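Local atomic coordinates of sulfate adenylyltransferase (Allochromatium vinosum, PDB entry 4DNX), a protein that catalyses the reaction of sulfate with ATP and a proton to give adenosine 5'-phosphosulfate and diphosphate. Residues His22-Glu27 / Ala96-Leu101; Gly42-Leu47 / Gly159-Leu164; Thr333-Ser336 / Arg341-Met344. One frame throughout, in Å; residues are numbered along the deposited sequence.

Contact 1: residues His22-Glu27 / Ala96-Leu101; sequences HRLSSE and ATRIAL
E27, in the last turn of helix 18-28, meets R98 at the start of strand 98-102 across backbones that stay well apart, the nearest CA pair being those of E27 and A100 at 9.0 Å. Two long side chains span that distance, and they tie the helix to the sheet mainly by charge. R98 has CG anti to its backbone N (chi1 -173°) and runs extended to NE, which carries the guanidinium out to the helix. E27, also extended, crosses it at about a right angle. The salt bridge is side-on and two-pronged: R98 NE donates to E27 OE2 at 2.8 Å, and R98 NH2 donates to E27 OE1 at 3.1 Å. Both oxygens lie in the guanidinium plane and are met on their syn sides, but the carboxylate is turned 32° against that plane. The double grip restrains rotation of both groups. L24, one turn earlier, brings its methyl CD2 to the same edge of the guanidinium, beside R98 NH2. Among its surroundings in the PUA-like domain, R98 NH1 forms a second salt bridge with D116, and NH2 a weak hydrogen bond with Q162 of strand 155-163. Strand 98-102 itself runs between strands 33-35 and 111-116, and helix 18-28 lies against the sheet through this arginine and through L24, which also packs on Q162.

Contact 2: residues Gly42-Leu47 / Gly159-Leu164; sequences GNAVML and GPIQVL
A44 is the first residue of the helical segment to reach strand 155-163, and it does so with both its methyl and its carbonyl. The helix crosses the strand steeply, the two segment axes making 75° and approaching to 8.6 Å. A44 CB rests 3.9 Å from I161 CD1. The carbonyl oxygen of A44 faces the isopropyl group of V163, with V163 CG2 at 3.4 Å from A44 O; A44 and V163 are also the nearest CA pair, 6.9 Å apart. V45 turns its CB away from the strand, and the next contact comes one turn on from A44. There L47 points toward the strand and returns to I161, setting its CD1 3.9 Å from I161 CD1, the two side chains crossing at about a right angle. A single methyl of I161 thus touches both helix residues, its end lying against A44 and L47 alike. What puts it there is a chi1 of 67°, which places CG1 between the backbone N and the carbonyl carbon, with CD1 extended beyond. The contact illustrates helix-on-sheet packing by small and branched apolar side chains in the PUA-like domain. Around it, M115 and F58 flank I161, and L112 of strand 111-116 lies against A44. R13 joins the two elements, its backbone bonded to that of L47 and its NE to I161 O, while helix 18-28 packs on L164 just past the strand.

Contact 3: residues Thr333-Ser336 / Arg341-Met344; sequences TAYS and RVVM
Y335 and V342 sit side by side on one surface of a beta hairpin, whose antiparallel strands 333-336 and 341-344 are strongly twisted, at 139°. With chi1 at 179° the tyrosine extends away from its own backbone N and reaches toward the partner strand. Y335 CD1 comes 4.2 Å from V342 CG2, and farther out Y335 CE1 lies 3.6 Å from R341 N, which stands oblique to the ring. Replacing Y335 by alanine would remove that ring and probably leave V342 CG2 and the R341 backbone without it as a neighbour, with F378 and I357 losing a partner as well. T333 reaches diagonally along the strands, its CB 3.8 Å from V342 CG1, and both these residues pack on helix 206-219. Directly opposite T333, M344 diverges from it, and their side chains come nearest where T333 CG2 lies 4.1 Å from M344 CG. The other surface carries A334, S336, R341 and V343. There V343 CG2 lies 4.1 Å from S336 CB, while V343 CG1 sits above one face of the R341 guanidinium, offset toward its rim. S336 OG turns to H351 and to the backbone N of L339 in the connecting turn. Beyond strand 333-336 lies strand 356-357, which makes the sheet three-stranded. At the centre, A334 and V343 form a hydrogen-bonded pair, in which V343 N donates to A334 O at 2.9 Å with an almost straight N-H...O angle of 169°.

Overall arrangement
The three contacts show chemistry changing with position. Contact 2 is fully buried and chiefly apolar, whereas contact 1, partly buried and farther from the chain's centre, relies on opposite charges. Both join a helix to the same mixed sheet of the PUA-like domain, their centres about 13 Å apart, and they touch where L24 and R98 of contact 1 meet Q162, and L24 and S25 meet L164, of contact 2. Contact 3 stands apart in the ATP-sulfurylase region, its centre about 42 Å from that of contact 2 and on the opposite side of the chain's centre. It too is largely buried, but as a local hairpin it is held mainly by backbone hydrogen bonds, with side chains in support.

Contact 1: residues His22-Glu27 / Ala96-Leu101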
loop_
_atom_site.group_PDB
_atom_site.type_symbol
_atom_site.label_atom_id
_atom_site.label_comp_id
_atom_site.label_asym_id
_atom_site.label_seq_id
_atom_site.Cartn_x
_atom_site.Cartn_y
_atom_site.Cartn_z
ATOM N N HIS A 22 -16.628 -5.247 -7.764
ATOM C CA HIS A 22 -17.747 -4.315 -8.014
ATOM C C HIS A 22 -19.081 -5.046 -7.951
ATOM O O HIS A 22 -20.044 -4.541 -7.371
ATOM C CB HIS A 22 -17.602 -3.599 -9.373
ATOM C CG HIS A 22 -16.322 -2.827 -9.524
ATOM N ND1 HIS A 22 -15.818 -2.463 -10.757
ATOM C CD2 HIS A 22 -15.452 -2.347 -8.598
ATOM C CE1 HIS A 22 -14.689 -1.791 -10.584
ATOM N NE2 HIS A 22 -14.434 -1.730 -9.286
ATOM N N ARG A 23 -19.136 -6.249 -8.524
ATOM C CA ARG A 23 -20.390 -7.024 -8.486
ATOM C C ARG A 23 -20.802 -7.409 -7.054
ATOM O O ARG A 23 -22.011 -7.325 -6.703
ATOM C CB ARG A 23 -20.274 -8.274 -9.351
ATOM C CG ARG A 23 -20.335 -7.929 -10.830
ATOM C CD ARG A 23 -19.724 -9.006 -11.724
ATOM N NE ARG A 23 -20.517 -10.227 -11.722
ATOM C CZ ARG A 23 -21.458 -10.523 -12.614
ATOM N NH1 ARG A 23 -21.747 -9.675 -13.598
ATOM N NH2 ARG A 23 -22.122 -11.666 -12.511
ATOM N N LEU A 24 -19.816 -7.820 -6.251
ATOM C CA LEU A 24 -20.063 -8.205 -4.860
ATOM C C LEU A 24 -20.475 -6.996 -4.014
ATOM O O LEU A 24 -21.386 -7.086 -3.169
ATOM C CB LEU A 24 -18.828 -8.896 -4.248
ATOM C CG LEU A 24 -18.639 -10.347 -4.747
ATOM C CD1 LEU A 24 -17.308 -10.992 -4.265
ATOM C CD2 LEU A 24 -19.812 -11.228 -4.326
ATOM N N SER A 25 -19.783 -5.877 -4.220
ATOM C CA SER A 25 -20.128 -4.637 -3.500
ATOM C C SER A 25 -21.571 -4.245 -3.798
ATOM O O SER A 25 -22.328 -3.842 -2.889
ATOM C CB SER A 25 -19.226 -3.480 -3.932
ATOM O OG SER A 25 -17.973 -3.707 -3.371
ATOM N N SER A 26 -21.952 -4.353 -5.069
ATOM C CA SER A 26 -23.324 -4.039 -5.465
ATOM C C SER A 26 -24.319 -4.972 -4.804
ATOM O O SER A 26 -25.350 -4.524 -4.272
ATOM C CB SER A 26 -23.469 -4.128 -6.986
ATOM O OG SER A 26 -23.022 -2.929 -7.567
ATOM N N GLU A 27 -24.013 -6.267 -4.838
ATOM C CA GLU A 27 -24.865 -7.300 -4.231
ATOM C C GLU A 27 -25.041 -7.075 -2.738
ATOM O O GLU A 27 -26.142 -7.266 -2.207
ATOM C CB GLU A 27 -24.242 -8.689 -4.422
ATOM C CG GLU A 27 -25.166 -9.839 -4.039
ATOM C CD GLU A 27 -24.500 -11.219 -4.040
ATOM O OE1 GLU A 27 -23.304 -11.330 -4.411
ATOM O OE2 GLU A 27 -25.184 -12.212 -3.649
ATOM N N ALA A 96 -31.089 -16.723 6.170
ATOM C CA ALA A 96 -30.332 -16.208 5.041
ATOM C C ALA A 96 -29.106 -17.078 4.824
ATOM O O ALA A 96 -28.462 -17.481 5.797
ATOM C CB ALA A 96 -29.905 -14.759 5.308
ATOM N N THR A 97 -28.755 -17.357 3.570
ATOM C CA THR A 97 -27.531 -18.161 3.350
ATOM C C THR A 97 -26.327 -17.306 2.962
ATOM O O THR A 97 -25.209 -17.813 2.898
ATOM C CB THR A 97 -27.712 -19.306 2.325
ATOM O OG1 THR A 97 -28.329 -18.797 1.140
ATOM C CG2 THR A 97 -28.573 -20.417 2.905
ATOM N N ARG A 98 -26.585 -16.038 2.661
ATOM C CA ARG A 98 -25.568 -15.109 2.186
ATOM C C ARG A 98 -25.902 -13.749 2.817
ATOM O O ARG A 98 -27.066 -13.290 2.731
ATOM C CB ARG A 98 -25.652 -15.038 0.672
ATOM C CG ARG A 98 -24.588 -14.261 -0.007
ATOM C CD ARG A 98 -24.514 -14.832 -1.424
ATOM N NE ARG A 98 -23.620 -14.052 -2.246
ATOM C CZ ARG A 98 -22.306 -14.242 -2.301
ATOM N NH1 ARG A 98 -21.738 -15.204 -1.584
ATOM N NH2 ARG A 98 -21.560 -13.471 -3.082
ATOM N N ILE A 99 -24.904 -13.151 3.489
ATOM C CA ILE A 99 -25.139 -11.943 4.279
ATOM C C ILE A 99 -23.961 -10.992 4.109
ATOM O O ILE A 99 -22.887 -11.411 3.644
ATOM C CB ILE A 99 -25.339 -12.275 5.776
ATOM C CG1 ILE A 99 -24.021 -12.808 6.397
ATOM C CG2 ILE A 99 -26.510 -13.265 5.939
ATOM C CD1 ILE A 99 -24.029 -12.898 7.954
ATOM N N ALA A 100 -24.150 -9.725 4.465
ATOM C CA ALA A 100 -23.062 -8.724 4.452
ATOM C C ALA A 100 -22.613 -8.517 5.895
ATOM O O ALA A 100 -23.442 -8.397 6.809
ATOM C CB ALA A 100 -23.544 -7.388 3.847
ATOM N N LEU A 101 -21.304 -8.513 6.100
ATOM C CA LEU A 101 -20.705 -8.188 7.422
ATOM C C LEU A 101 -20.254 -6.724 7.383
ATOM O O LEU A 101 -19.472 -6.340 6.527
ATOM C CB LEU A 101 -19.503 -9.095 7.688
ATOM C CG LEU A 101 -19.709 -10.615 7.610
ATOM C CD1 LEU A 101 -18.438 -11.341 7.996
ATOM C CD2 LEU A 101 -20.934 -11.078 8.463
#

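Contact 2: residues Gly42-Leu47 / Gly159-Leu164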
loop_
_atom_site.group_PDB
_atom_site.type_symbol
_atom_site.label_atom_id
_atom_site.label_comp_id
_atom_site.label_asym_id
_atom_site.label_seq_id
_atom_site.Cartn_x
_atom_site.Cartn_y
_atom_site.Cartn_z
ATOM N N GLY A 42 -11.305 -7.534 12.604
ATOM C CA GLY A 42 -9.845 -7.718 12.475
ATOM C C GLY A 42 -9.528 -9.095 11.905
ATOM O O GLY A 42 -8.616 -9.257 11.077
ATOM N N ASN A 43 -10.279 -10.092 12.346
ATOM C CA ASN A 43 -10.119 -11.466 11.849
ATOM C C ASN A 43 -10.368 -11.423 10.331
ATOM O O ASN A 43 -9.620 -12.050 9.529
ATOM C CB ASN A 43 -11.171 -12.408 12.492
ATOM C CG ASN A 43 -10.852 -12.804 13.957
ATOM O OD1 ASN A 43 -9.737 -12.642 14.429
ATOM N ND2 ASN A 43 -11.849 -13.363 14.645
ATOM N N ALA A 44 -11.384 -10.667 9.898
ATOM C CA ALA A 44 -11.720 -10.614 8.465
ATOM C C ALA A 44 -10.665 -9.901 7.644
ATOM O O ALA A 44 -10.366 -10.294 6.532
ATOM C CB ALA A 44 -13.109 -9.917 8.246
ATOM N N VAL A 45 -10.100 -8.831 8.213
ATOM C CA VAL A 45 -9.032 -8.089 7.512
ATOM C C VAL A 45 -7.802 -9.001 7.362
ATOM O O VAL A 45 -7.199 -9.033 6.239
ATOM C CB VAL A 45 -8.686 -6.781 8.239
ATOM C CG1 VAL A 45 -7.430 -6.152 7.614
ATOM C CG2 VAL A 45 -9.811 -5.797 8.097
ATOM N N MET A 46 -7.457 -9.746 8.428
ATOM C CA MET A 46 -6.272 -10.647 8.405
ATOM C C MET A 46 -6.523 -11.774 7.375
ATOM O O MET A 46 -5.613 -12.149 6.615
ATOM C CB MET A 46 -5.933 -11.230 9.797
ATOM C CG MET A 46 -5.476 -10.147 10.812
ATOM S SD MET A 46 -3.797 -9.548 10.382
ATOM C CE MET A 46 -2.830 -10.810 11.107
ATOM N N LEU A 47 -7.740 -12.304 7.351
ATOM C CA LEU A 47 -8.077 -13.300 6.315
ATOM C C LEU A 47 -7.995 -12.703 4.891
ATOM O O LEU A 47 -7.481 -13.354 3.940
ATOM C CB LEU A 47 -9.524 -13.802 6.569
ATOM C CG LEU A 47 -9.602 -14.861 7.703
ATOM C CD1 LEU A 47 -11.078 -14.947 8.140
ATOM C CD2 LEU A 47 -9.068 -16.198 7.204
ATOM N N GLY A 159 -18.708 -19.910 8.255
ATOM C CA GLY A 159 -18.736 -20.055 6.789
ATOM C C GLY A 159 -17.694 -19.190 6.108
ATOM O O GLY A 159 -17.084 -18.290 6.757
ATOM N N PRO A 160 -17.490 -19.412 4.809
ATOM C CA PRO A 160 -16.430 -18.730 4.074
ATOM C C PRO A 160 -16.791 -17.260 3.782
ATOM O O PRO A 160 -17.983 -16.932 3.656
ATOM C CB PRO A 160 -16.334 -19.526 2.744
ATOM C CG PRO A 160 -17.717 -20.126 2.587
ATOM C CD PRO A 160 -18.255 -20.359 3.958
ATOM N N ILE A 161 -15.764 -16.403 3.670
ATOM C CA ILE A 161 -16.010 -14.985 3.401
ATOM C C ILE A 161 -15.210 -14.512 2.189
ATOM O O ILE A 161 -14.198 -15.125 1.826
ATOM C CB ILE A 161 -15.681 -14.070 4.655
ATOM C CG1 ILE A 161 -14.175 -14.078 4.943
ATOM C CG2 ILE A 161 -16.526 -14.493 5.895
ATOM C CD1 ILE A 161 -13.800 -13.103 6.132
ATOM N N GLN A 162 -15.698 -13.430 1.582
ATOM C CA GLN A 162 -15.030 -12.650 0.519
ATOM C C GLN A 162 -14.911 -11.239 1.076
ATOM O O GLN A 162 -15.928 -10.584 1.367
ATOM C CB GLN A 162 -15.868 -12.666 -0.763
ATOM C CG GLN A 162 -16.009 -14.070 -1.342
ATOM C CD GLN A 162 -17.145 -14.162 -2.378
ATOM O OE1 GLN A 162 -18.350 -14.009 -2.067
ATOM N NE2 GLN A 162 -16.767 -14.399 -3.599
ATOM N N VAL A 163 -13.672 -10.766 1.183
ATOM C CA VAL A 163 -13.339 -9.471 1.816
ATOM C C VAL A 163 -13.225 -8.351 0.777
ATOM O O VAL A 163 -12.580 -8.537 -0.275
ATOM C CB VAL A 163 -12.068 -9.596 2.660
ATOM C CG1 VAL A 163 -11.730 -8.219 3.273
ATOM C CG2 VAL A 163 -12.242 -10.717 3.732
ATOM N N LEU A 164 -13.907 -7.223 1.015
ATOM C CA LEU A 164 -14.033 -6.148 0.034
ATOM C C LEU A 164 -13.082 -4.979 0.282
ATOM O O LEU A 164 -12.822 -4.158 -0.605
ATOM C CB LEU A 164 -15.497 -5.640 -0.016
ATOM C CG LEU A 164 -16.502 -6.724 -0.422
ATOM C CD1 LEU A 164 -17.879 -6.052 -0.536
ATOM C CD2 LEU A 164 -16.147 -7.376 -1.757
#

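Contact 3: residues Thr333-Ser336 / Arg341-Met344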
loop_
_atom_site.group_PDB
_atom_site.type_symbol
_atom_site.label_atom_id
_atom_site.label_comp_id
_atom_site.label_asym_id
_atom_site.label_seq_id
_atom_site.Cartn_x
_atom_site.Cartn_y
_atom_site.Cartn_z
ATOM N N THR A 333 18.313 -5.845 27.160
ATOM C CA THR A 333 19.592 -5.274 26.679
ATOM C C THR A 333 20.085 -4.180 27.611
ATOM O O THR A 333 19.343 -3.664 28.460
ATOM C CB THR A 333 19.459 -4.609 25.285
ATOM O OG1 THR A 333 18.531 -3.510 25.359
ATOM C CG2 THR A 333 19.003 -5.578 24.203
ATOM N N ALA A 334 21.359 -3.821 27.461
ATOM C CA ALA A 334 21.971 -2.716 28.195
ATOM C C ALA A 334 23.143 -2.259 27.327
ATOM O O ALA A 334 23.537 -2.968 26.407
ATOM C CB ALA A 334 22.482 -3.162 29.550
ATOM N N TYR A 335 23.668 -1.072 27.604
ATOM C CA TYR A 335 24.838 -0.592 26.921
ATOM C C TYR A 335 26.014 -1.095 27.730
ATOM O O TYR A 335 26.108 -0.840 28.932
ATOM C CB TYR A 335 24.881 0.948 26.906
ATOM C CG TYR A 335 26.106 1.519 26.214
ATOM C CD1 TYR A 335 26.141 1.645 24.823
ATOM C CD2 TYR A 335 27.216 1.937 26.952
ATOM C CE1 TYR A 335 27.266 2.178 24.174
ATOM C CE2 TYR A 335 28.342 2.455 26.314
ATOM C CZ TYR A 335 28.344 2.566 24.919
ATOM O OH TYR A 335 29.466 3.106 24.314
ATOM N N SER A 336 26.912 -1.820 27.063
ATOM C CA SER A 336 28.158 -2.267 27.677
ATOM C C SER A 336 29.231 -1.194 27.555
ATOM O O SER A 336 29.604 -0.819 26.434
ATOM C CB SER A 336 28.706 -3.520 26.972
ATOM O OG SER A 336 30.025 -3.783 27.454
ATOM N N ARG A 341 28.823 -0.807 23.022
ATOM C CA ARG A 341 27.655 -1.047 22.249
ATOM C C ARG A 341 26.603 -1.710 23.110
ATOM O O ARG A 341 26.889 -2.185 24.213
ATOM C CB ARG A 341 27.960 -1.943 21.044
ATOM C CG ARG A 341 28.535 -3.298 21.389
ATOM C CD ARG A 341 28.730 -4.025 20.064
ATOM N NE ARG A 341 28.398 -5.435 20.162
ATOM C CZ ARG A 341 29.268 -6.375 20.507
ATOM N NH1 ARG A 341 30.524 -6.054 20.778
ATOM N NH2 ARG A 341 28.874 -7.640 20.574
ATOM N N VAL A 342 25.402 -1.729 22.556
ATOM C CA VAL A 342 24.256 -2.353 23.175
ATOM C C VAL A 342 24.359 -3.872 23.004
ATOM O O VAL A 342 24.653 -4.361 21.907
ATOM C CB VAL A 342 22.982 -1.774 22.589
ATOM C CG1 VAL A 342 21.774 -2.511 23.140
ATOM C CG2 VAL A 342 22.902 -0.273 22.931
ATOM N N VAL A 343 24.165 -4.602 24.098
ATOM C CA VAL A 343 24.204 -6.065 24.064
ATOM C C VAL A 343 23.006 -6.628 24.844
ATOM O O VAL A 343 22.390 -5.917 25.664
ATOM C CB VAL A 343 25.517 -6.636 24.653
ATOM C CG1 VAL A 343 26.716 -6.242 23.786
ATOM C CG2 VAL A 343 25.754 -6.174 26.117
ATOM N N MET A 344 22.689 -7.895 24.594
ATOM C CA MET A 344 21.845 -8.653 25.519
ATOM C C MET A 344 22.703 -9.043 26.728
ATOM O O MET A 344 23.738 -9.707 26.614
ATOM C CB MET A 344 21.248 -9.890 24.840
ATOM C CG MET A 344 19.919 -9.586 24.188
ATOM S SD MET A 344 19.301 -10.980 23.225
ATOM C CE MET A 344 20.538 -11.179 21.941
#